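Local coordinates for protein formylmethanofuran--tetrahydromethanopterin formyltransferase (Methanosarcina barkeri, PDB 1M5S) that catalyses the reversible transfer of a formyl group from formylmethanofuran to tetrahydromethanopterin, an early step of methanogenesis from carbon dioxide, at residues Q94-A99 with G147-E152; A263-A268 with F291-L296. All coordinates share one frame; numbering follows the deposited sequence.

Interaction 1: residues Q94-A99 with G147-E152; sequences QCVLTA and GDFLAE
Phe149 reaches out from strand 147-170 and lays one face of its ring against the backbone of Leu97, in the type I turn from Val96 to Ala99 that follows helix 81-95. The close part is a CH-pi contact: Leu97 CA sits 3.8 Å from the centroid of the Phe149 ring and only 13° off its normal, nearly over the centre. With CG anti to the backbone N (chi1 -179°), the Leu97 side chain runs from CA out over the rim of the ring, where CB lies 3.8 Å from Phe149 CE2 and CG 3.8 Å from Phe149 CD2. The two side chains cross at about a right angle.

Toward Val96 the fit is looser. Its CG1 comes no nearer than 4.4 Å to Phe149 CE1, and Val96 O stands obliquely off the same carbon at 4.1 Å. Val96 O accepts Ala99 N at 3.0 Å, the bond that closes the turn, and Thr102 OG1 hydrogen-bonds to it from beyond the turn. Without the ring, as with an alanine at Phe149, the turn is likely to lose the flat surface under Leu97 CA, with a gap opened between turn and strand.

Phe124 also packs on Leu97, Val104 of strand 103-106 on both Val96 and Phe149, and Ala40 of helix 30-41 on Val96. A second subunit comes up to the turn as well, its Ser204 against Leu97, while strands 103-106 and 137-144 hydrogen-bond to strand 147-170 on its two edges, Leu150 packing on Val139 and Lys141 of the latter.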
# COMPACT_ATOMS: atom_id res chain seq x y z
N GLN A 94 -21.57 -11.70 2.40
CA GLN A 94 -21.21 -11.43 1.01
C GLN A 94 -19.79 -10.91 0.84
O GLN A 94 -19.27 -10.91 -0.28
CB GLN A 94 -22.18 -10.42 0.38
CG GLN A 94 -23.60 -10.94 0.21
CD GLN A 94 -23.63 -12.33 -0.41
OE1 GLN A 94 -23.78 -13.33 0.30
NE2 GLN A 94 -23.43 -12.40 -1.72
N CYS A 95 -19.20 -10.37 1.91
CA CYS A 95 -17.93 -9.65 1.79
C CYS A 95 -16.80 -10.21 2.66
O CYS A 95 -15.64 -9.83 2.49
CB CYS A 95 -18.14 -8.17 2.10
SG CYS A 95 -19.38 -7.35 1.06
N VAL A 96 -17.13 -11.10 3.58
CA VAL A 96 -16.13 -11.68 4.47
C VAL A 96 -16.08 -13.21 4.36
O VAL A 96 -15.02 -13.80 4.15
CB VAL A 96 -16.38 -11.24 5.92
CG1 VAL A 96 -15.32 -11.82 6.84
CG2 VAL A 96 -16.37 -9.72 6.01
N LEU A 97 -17.25 -13.84 4.39
CA LEU A 97 -17.37 -15.26 4.12
C LEU A 97 -16.77 -15.60 2.76
O LEU A 97 -16.11 -16.63 2.60
CB LEU A 97 -18.85 -15.69 4.16
CG LEU A 97 -19.19 -17.17 3.93
CD1 LEU A 97 -20.40 -17.53 4.76
CD2 LEU A 97 -19.45 -17.44 2.47
N THR A 98 -16.91 -14.68 1.82
CA THR A 98 -16.44 -14.86 0.45
C THR A 98 -14.98 -14.42 0.24
O THR A 98 -14.42 -14.63 -0.84
CB THR A 98 -17.31 -14.06 -0.52
OG1 THR A 98 -17.28 -12.67 -0.15
CG2 THR A 98 -18.74 -14.55 -0.46
N ALA A 99 -14.41 -13.76 1.24
CA ALA A 99 -13.05 -13.22 1.15
C ALA A 99 -12.02 -14.24 1.62
O ALA A 99 -12.26 -15.00 2.56
CB ALA A 99 -12.95 -11.95 1.98
N GLY A 147 -11.20 -23.82 2.16
CA GLY A 147 -11.01 -24.43 3.46
C GLY A 147 -12.25 -24.29 4.33
O GLY A 147 -13.36 -24.43 3.83
N ASP A 148 -12.05 -24.08 5.63
CA ASP A 148 -13.16 -23.87 6.56
C ASP A 148 -13.25 -22.39 6.95
O ASP A 148 -12.25 -21.78 7.36
CB ASP A 148 -12.95 -24.71 7.83
CG ASP A 148 -13.03 -26.21 7.58
OD1 ASP A 148 -13.95 -26.65 6.85
OD2 ASP A 148 -12.25 -26.96 8.20
N PHE A 149 -14.42 -21.79 6.76
CA PHE A 149 -14.68 -20.44 7.25
C PHE A 149 -15.18 -20.52 8.70
O PHE A 149 -16.09 -21.28 9.01
CB PHE A 149 -15.70 -19.74 6.36
CG PHE A 149 -16.15 -18.40 6.89
CD1 PHE A 149 -15.25 -17.35 7.05
CD2 PHE A 149 -17.49 -18.17 7.20
CE1 PHE A 149 -15.66 -16.11 7.51
CE2 PHE A 149 -17.92 -16.92 7.67
CZ PHE A 149 -17.00 -15.89 7.82
N LEU A 150 -14.51 -19.80 9.60
CA LEU A 150 -14.89 -19.78 11.00
C LEU A 150 -15.64 -18.50 11.35
O LEU A 150 -15.24 -17.41 10.96
CB LEU A 150 -13.64 -19.91 11.88
CG LEU A 150 -13.13 -21.33 12.21
CD1 LEU A 150 -13.30 -22.27 11.04
CD2 LEU A 150 -11.67 -21.25 12.60
N ALA A 151 -16.79 -18.65 12.00
CA ALA A 151 -17.61 -17.51 12.40
C ALA A 151 -18.19 -17.72 13.80
O ALA A 151 -18.97 -18.65 14.02
CB ALA A 151 -18.75 -17.28 11.39
N GLU A 152 -17.81 -16.86 14.74
CA GLU A 152 -18.39 -16.90 16.09
C GLU A 152 -19.91 -16.79 16.02
O GLU A 152 -20.47 -16.20 15.08
CB GLU A 152 -17.83 -15.75 16.93
CG GLU A 152 -18.30 -15.76 18.38
CD GLU A 152 -17.37 -14.98 19.30
OE1 GLU A 152 -16.32 -14.49 18.83
OE2 GLU A 152 -17.68 -14.88 20.51

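Interaction 2: residues A263-A268 with F291-L296; sequences AGIKAA and FKLHEL
In the alpha/beta sandwich of this enzyme, helix 254-268 packs against the C-terminal end of the chain, where strand 289-292 gives way to a turn of helical backbone angles. Both segments fall in the part of the sequence assigned to the FTR proximal lobe, and the contact is purely apolar. One methyl group carries it on the helix side: Ile265 CD1 points out from the helix toward Leu293 and Leu296. CG1 of Ile265 is anti to its carbonyl carbon (chi1 -77°) and the chain is extended beyond it (chi2 166°), which carries CD1 across to the C-terminal turn.

Leu293 and Leu296 are brought to the same methyl by that turn, three residues apart and linked by the backbone hydrogen bond from Leu296 N to Leu293 O, 3.1 Å. The backbones themselves stay well separated, with the CA atoms of Ile265 and Leu293 9.3 Å apart, and the interface is small, 75 Å² in all. Phe166 of strand 147-170 and the C-terminal Phe297 also touch Ile265, and Met261, one helical turn earlier, packs on Leu293, making this a small piece of a wider hydrophobic layer.

The Ile265 and Leu296 side chains cross at about a right angle and meet methyl to methyl, CD1 of Ile265 being 3.9 Å from CD1 of Leu296. The approach to Leu293 is looser, its branch carbon CG lying 4.3 Å from Ile265 CD1.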
# COMPACT_ATOMS: atom_id res chain seq x y z
N ALA A 263 -7.10 13.76 19.35
CA ALA A 263 -5.92 13.23 18.65
C ALA A 263 -5.91 13.68 17.19
O ALA A 263 -4.87 14.09 16.66
CB ALA A 263 -5.91 11.71 18.73
N GLY A 264 -7.09 13.69 16.58
CA GLY A 264 -7.22 14.10 15.19
C GLY A 264 -6.89 15.56 14.99
O GLY A 264 -6.23 15.92 14.01
N ILE A 265 -7.35 16.41 15.91
CA ILE A 265 -7.09 17.84 15.84
C ILE A 265 -5.61 18.12 16.06
O ILE A 265 -5.00 18.88 15.33
CB ILE A 265 -7.94 18.63 16.87
CG1 ILE A 265 -9.38 18.75 16.36
CG2 ILE A 265 -7.36 20.03 17.11
CD1 ILE A 265 -10.37 19.20 17.41
N LYS A 266 -5.01 17.41 17.02
CA LYS A 266 -3.60 17.62 17.36
C LYS A 266 -2.66 17.17 16.24
O LYS A 266 -1.57 17.72 16.09
CB LYS A 266 -3.25 16.89 18.66
CG LYS A 266 -4.04 17.38 19.87
CD LYS A 266 -3.13 17.78 21.01
CE LYS A 266 -2.50 16.57 21.67
NZ LYS A 266 -1.56 16.99 22.74
N ALA A 267 -3.10 16.19 15.45
CA ALA A 267 -2.34 15.75 14.29
C ALA A 267 -2.56 16.69 13.10
O ALA A 267 -1.61 17.03 12.39
CB ALA A 267 -2.73 14.32 13.91
N ALA A 268 -3.79 17.17 12.94
CA ALA A 268 -4.12 18.12 11.87
C ALA A 268 -3.34 19.43 11.94
O ALA A 268 -2.93 19.96 10.91
CB ALA A 268 -5.61 18.40 11.86
N PHE A 291 -20.04 17.78 21.84
CA PHE A 291 -18.60 17.64 22.04
C PHE A 291 -17.94 18.98 21.79
O PHE A 291 -17.86 19.45 20.65
CB PHE A 291 -18.04 16.58 21.09
CG PHE A 291 -18.64 15.22 21.30
CD1 PHE A 291 -19.65 14.75 20.46
CD2 PHE A 291 -18.20 14.40 22.33
CE1 PHE A 291 -20.21 13.50 20.65
CE2 PHE A 291 -18.75 13.14 22.53
CZ PHE A 291 -19.76 12.69 21.69
N LYS A 292 -17.68 19.69 22.89
CA LYS A 292 -17.10 21.02 22.82
C LYS A 292 -15.60 20.93 22.60
O LYS A 292 -14.88 20.31 23.39
CB LYS A 292 -17.41 21.82 24.10
CG LYS A 292 -18.77 22.53 24.07
CD LYS A 292 -18.88 23.59 25.15
N LEU A 293 -15.14 21.60 21.55
CA LEU A 293 -13.75 21.54 21.12
C LEU A 293 -12.78 21.96 22.21
O LEU A 293 -11.80 21.26 22.49
CB LEU A 293 -13.56 22.40 19.86
CG LEU A 293 -13.70 21.73 18.49
CD1 LEU A 293 -14.84 20.74 18.46
CD2 LEU A 293 -13.89 22.81 17.42
N HIS A 294 -13.10 23.05 22.91
CA HIS A 294 -12.19 23.59 23.92
C HIS A 294 -12.06 22.69 25.15
O HIS A 294 -11.06 22.74 25.87
CB HIS A 294 -12.65 24.99 24.34
CG HIS A 294 -12.27 26.07 23.37
ND1 HIS A 294 -12.01 27.36 23.77
CD2 HIS A 294 -12.10 26.04 22.03
CE1 HIS A 294 -11.69 28.09 22.71
NE2 HIS A 294 -11.74 27.31 21.64
N GLU A 295 -13.06 21.85 25.36
CA GLU A 295 -13.06 20.93 26.49
C GLU A 295 -12.25 19.67 26.22
O GLU A 295 -12.02 18.86 27.13
CB GLU A 295 -14.49 20.57 26.87
CG GLU A 295 -15.33 21.78 27.23
CD GLU A 295 -16.68 21.41 27.83
OE1 GLU A 295 -17.35 20.49 27.30
OE2 GLU A 295 -17.08 22.08 28.80
N LEU A 296 -11.78 19.51 24.99
CA LEU A 296 -10.95 18.37 24.63
C LEU A 296 -9.56 18.50 25.23
O LEU A 296 -8.95 17.50 25.60
CB LEU A 296 -10.84 18.26 23.10
CG LEU A 296 -12.15 18.00 22.35
CD1 LEU A 296 -11.94 18.19 20.86
CD2 LEU A 296 -12.65 16.59 22.65

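Overall arrangement
Interactions 1 and 2 lie on opposite sides of the chain's centre, their own centres about 22 Å and 17 Å from it. Those two centres are 38 Å apart and the nearest atoms of the contacts about 27 Å, so neither touches the other. The long strand 147-170 connects the two regions: residues 147-152 form one side of interaction 1, while a later part of the same strand meets helix 254-268 of interaction 2, where Ile168 touches Ala268. Both contacts are buried and apolar. They differ in surroundings, because a second subunit of the homotetramer reaches interaction 1, whereas interaction 2 joins a helix to the chain's own C-terminal end.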